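A197 (PDB 2C0N) probably transfers sugar units as a GT-A-fold glycosyltransferase encoded by a virus that infects the crenarchaeon Sulfolobus. Local coordinates at residues D63-E68 against Y171-E176. Sequence-based numbering, arbitrary orientation.
Sequences DVVPIE and YHFIDE
Val65 and Tyr171 form an antiparallel hydrogen-bonded pair: Val65 N donates to Tyr171 O at 2.9 Å, nearly straight at 168°, while Tyr171 N reaches Val65 O from 36° above the carbonyl plane. Val64 and His172 follow as the non-hydrogen-bonded pair, and Phe173 N to Asp63 O (2.8 Å) extends the pairing by one more bond. The short strand 64-66 is thereby joined to the end of strand 162-173 in the mixed sheet.

Asp63 O also accepts a weak bond from His172 ND1 at 3.3 Å, the carbonyl lying at the ring edge. With CG anti to the backbone N (chi1 -158°), the ND1-CE1 edge of the imidazole leans toward Asp63; the carboxylate runs beside it, its plane nearly perpendicular to the ring, with OD1 3.3 Å from His172 CE1. Lys92 NZ holds both Asp63 OD2, in a salt bridge, and Phe173 O.

Among apolar contacts, Val64 CG2 packs 3.6 Å from His172 ND1. On the face of Val65 and Tyr171, Ile67 CG1 makes a CH-pi contact over the Tyr171 ring, 3.8 Å from its centroid. Val65 CG2 touches Phe173 CE1 at 3.6 Å, beside helix 15-23.

Asp63 O thus takes one firm backbone bond and a weak one that probably helps orient the imidazole, while Lys92 and that ring position the carboxylate. Asp63 ends an Asp-Glu-Asp run, consistent with the DXD motif of GT-A enzymes.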
ATOM      1  N   ASP A  63       0.394  -3.100 -10.950  1.00 14.42           N
ATOM      2  CA  ASP A  63      -0.183  -2.020 -11.756  1.00 14.73           C
ATOM      3  C   ASP A  63      -1.525  -2.376 -12.407  1.00 14.16           C
ATOM      4  O   ASP A  63      -1.993  -1.671 -13.281  1.00 14.68           O
ATOM      5  CB  ASP A  63       0.822  -1.506 -12.809  1.00 15.27           C
ATOM      6  CG  ASP A  63       1.425  -2.587 -13.659  1.00 17.97           C
ATOM      7  OD1 ASP A  63       0.969  -3.737 -13.563  1.00 20.35           O
ATOM      8  OD2 ASP A  63       2.405  -2.254 -14.433  1.00 20.57           O
ATOM      9  N   VAL A  64      -2.135  -3.467 -11.972  1.00 14.97           N
ATOM     10  CA  VAL A  64      -3.428  -3.878 -12.491  1.00 14.31           C
ATOM     11  C   VAL A  64      -4.478  -3.757 -11.371  1.00 14.43           C
ATOM     12  O   VAL A  64      -4.309  -4.321 -10.299  1.00 15.81           O
ATOM     13  CB  VAL A  64      -3.346  -5.319 -13.062  1.00 14.58           C
ATOM     14  CG1 VAL A  64      -4.736  -5.820 -13.461  1.00 16.21           C
ATOM     15  CG2 VAL A  64      -2.377  -5.390 -14.248  1.00 12.90           C
ATOM     16  N   VAL A  65      -5.540  -2.984 -11.617  1.00 15.17           N
ATOM     17  CA  VAL A  65      -6.541  -2.688 -10.607  1.00 15.30           C
ATOM     18  C   VAL A  65      -7.906  -3.087 -11.109  1.00 14.47           C
ATOM     19  O   VAL A  65      -8.469  -2.426 -11.980  1.00 13.73           O
ATOM     20  CB  VAL A  65      -6.567  -1.183 -10.219  1.00 15.92           C
ATOM     21  CG1 VAL A  65      -7.622  -0.927  -9.144  1.00 16.87           C
ATOM     22  CG2 VAL A  65      -5.231  -0.758  -9.711  1.00 17.20           C
ATOM     23  N   PRO A  66      -8.440  -4.197 -10.581  1.00 14.20           N
ATOM     24  CA  PRO A  66      -9.730  -4.644 -11.045  1.00 14.30           C
ATOM     25  C   PRO A  66     -10.849  -3.656 -10.853  1.00 15.68           C
ATOM     26  O   PRO A  66     -10.922  -2.938  -9.823  1.00 13.78           O
ATOM     27  CB  PRO A  66      -9.948  -5.944 -10.260  1.00 14.99           C
ATOM     28  CG  PRO A  66      -8.548  -6.389  -9.925  1.00 14.95           C
ATOM     29  CD  PRO A  66      -7.853  -5.152  -9.627  1.00 13.91           C
ATOM     30  N   ILE A  67     -11.719  -3.608 -11.858  1.00 16.88           N
ATOM     31  CA  ILE A  67     -12.904  -2.774 -11.793  1.00 19.56           C
ATOM     32  C   ILE A  67     -14.020  -3.555 -11.134  1.00 20.48           C
ATOM     33  O   ILE A  67     -14.707  -3.050 -10.240  1.00 22.33           O
ATOM     34  CB  ILE A  67     -13.433  -2.402 -13.163  1.00 20.80           C
ATOM     35  CG1 ILE A  67     -12.430  -1.528 -13.900  1.00 20.61           C
ATOM     36  CG2 ILE A  67     -14.739  -1.706 -12.982  1.00 23.88           C
ATOM     37  CD1 ILE A  67     -12.921  -1.108 -15.310  1.00 22.41           C
ATOM     38  N   GLU A  68     -14.285  -4.738 -11.641  1.00 19.46           N
ATOM     39  CA  GLU A  68     -15.163  -5.630 -10.935  1.00 19.91           C
ATOM     40  C   GLU A  68     -14.652  -7.026 -11.145  1.00 18.48           C
ATOM     41  O   GLU A  68     -13.940  -7.323 -12.142  1.00 18.77           O
ATOM     42  CB  GLU A  68     -16.633  -5.511 -11.365  1.00 20.67           C
ATOM     43  CG  GLU A  68     -17.598  -6.203 -10.381  1.00 21.80           C
ATOM     44  CD  GLU A  68     -19.042  -6.224 -10.841  1.00 24.04           C
ATOM     45  OE1 GLU A  68     -19.674  -5.146 -10.887  1.00 24.96           O
ATOM     46  OE2 GLU A  68     -19.555  -7.344 -11.122  1.00 26.09           O
ATOM     47  N   TYR A 171      -8.161  -1.710 -14.773  1.00 14.40           N
ATOM     48  CA  TYR A 171      -7.290  -0.653 -15.284  1.00 15.45           C
ATOM     49  C   TYR A 171      -5.842  -1.127 -15.224  1.00 16.19           C
ATOM     50  O   TYR A 171      -5.472  -1.872 -14.306  1.00 15.96           O
ATOM     51  CB  TYR A 171      -7.413   0.597 -14.409  1.00 15.74           C
ATOM     52  CG  TYR A 171      -8.816   1.092 -14.308  1.00 17.37           C
ATOM     53  CD1 TYR A 171      -9.484   1.594 -15.414  1.00 19.69           C
ATOM     54  CD2 TYR A 171      -9.506   0.984 -13.113  1.00 23.02           C
ATOM     55  CE1 TYR A 171     -10.785   2.035 -15.310  1.00 22.97           C
ATOM     56  CE2 TYR A 171     -10.791   1.396 -12.997  1.00 25.32           C
ATOM     57  CZ  TYR A 171     -11.438   1.916 -14.083  1.00 26.42           C
ATOM     58  OH  TYR A 171     -12.725   2.285 -13.871  1.00 27.00           O
ATOM     59  N   HIS A 172      -5.009  -0.609 -16.145  1.00 15.71           N
ATOM     60  CA  HIS A 172      -3.592  -0.918 -16.186  1.00 15.39           C
ATOM     61  C   HIS A 172      -2.876   0.410 -16.018  1.00 14.72           C
ATOM     62  O   HIS A 172      -2.815   1.207 -16.925  1.00 14.55           O
ATOM     63  CB  HIS A 172      -3.233  -1.592 -17.530  1.00 14.92           C
ATOM     64  CG  HIS A 172      -1.976  -2.393 -17.507  1.00 15.50           C
ATOM     65  ND1 HIS A 172      -1.301  -2.716 -16.345  1.00 17.30           N
ATOM     66  CD2 HIS A 172      -1.264  -2.937 -18.519  1.00 10.79           C
ATOM     67  CE1 HIS A 172      -0.214  -3.404 -16.657  1.00 15.52           C
ATOM     68  NE2 HIS A 172      -0.186  -3.578 -17.965  1.00 17.74           N
ATOM     69  N   PHE A 173      -2.411   0.652 -14.812  1.00 16.15           N
ATOM     70  CA  PHE A 173      -1.811   1.915 -14.465  1.00 15.67           C
ATOM     71  C   PHE A 173      -0.440   2.102 -15.031  1.00 15.04           C
ATOM     72  O   PHE A 173       0.376   1.175 -15.049  1.00 15.62           O
ATOM     73  CB  PHE A 173      -1.795   2.069 -12.935  1.00 16.42           C
ATOM     74  CG  PHE A 173      -3.074   2.554 -12.411  1.00 14.20           C
ATOM     75  CD1 PHE A 173      -4.145   1.685 -12.190  1.00 16.37           C
ATOM     76  CD2 PHE A 173      -3.274   3.902 -12.235  1.00 16.59           C
ATOM     77  CE1 PHE A 173      -5.385   2.165 -11.761  1.00 15.78           C
ATOM     78  CE2 PHE A 173      -4.518   4.398 -11.821  1.00 15.81           C
ATOM     79  CZ  PHE A 173      -5.594   3.510 -11.580  1.00 15.59           C
ATOM     80  N   ILE A 174      -0.198   3.320 -15.522  1.00 15.08           N
ATOM     81  CA  ILE A 174       1.058   3.706 -16.122  1.00 14.84           C
ATOM     82  C   ILE A 174       1.922   4.385 -15.071  1.00 16.16           C
ATOM     83  O   ILE A 174       3.057   3.996 -14.837  1.00 17.47           O
ATOM     84  CB  ILE A 174       0.853   4.601 -17.358  1.00 14.57           C
ATOM     85  CG1 ILE A 174      -0.023   3.887 -18.400  1.00 11.96           C
ATOM     86  CG2 ILE A 174       2.165   4.940 -18.007  1.00 14.87           C
ATOM     87  CD1 ILE A 174      -0.668   4.865 -19.415  1.00 13.92           C
ATOM     88  N   ASP A 175       1.371   5.391 -14.423  1.00 16.38           N
ATOM     89  CA  ASP A 175       1.992   5.940 -13.240  1.00 16.40           C
ATOM     90  C   ASP A 175       1.042   5.711 -12.082  1.00 16.06           C
ATOM     91  O   ASP A 175       0.221   4.800 -12.140  1.00 16.88           O
ATOM     92  CB  ASP A 175       2.468   7.392 -13.469  1.00 17.75           C
ATOM     93  CG  ASP A 175       1.347   8.384 -13.643  1.00 17.01           C
ATOM     94  OD1 ASP A 175       0.203   7.968 -13.499  1.00 17.71           O
ATOM     95  OD2 ASP A 175       1.604   9.603 -13.894  1.00 16.96           O
ATOM     96  N   GLU A 176       1.163   6.496 -11.017  1.00 14.93           N
ATOM     97  CA  GLU A 176       0.330   6.290  -9.848  1.00 15.24           C
ATOM     98  C   GLU A 176      -1.117   6.699 -10.062  1.00 14.68           C
ATOM     99  O   GLU A 176      -1.970   6.316  -9.260  1.00 14.24           O
ATOM    100  CB  GLU A 176       0.906   7.057  -8.672  1.00 15.57           C
ATOM    101  CG  GLU A 176       2.269   6.602  -8.281  1.00 16.46           C
ATOM    102  CD  GLU A 176       3.428   7.230  -9.044  1.00 20.59           C
ATOM    103  OE1 GLU A 176       3.256   7.973 -10.027  1.00 20.49           O
ATOM    104  OE2 GLU A 176       4.561   6.980  -8.610  1.00 23.54           O
TER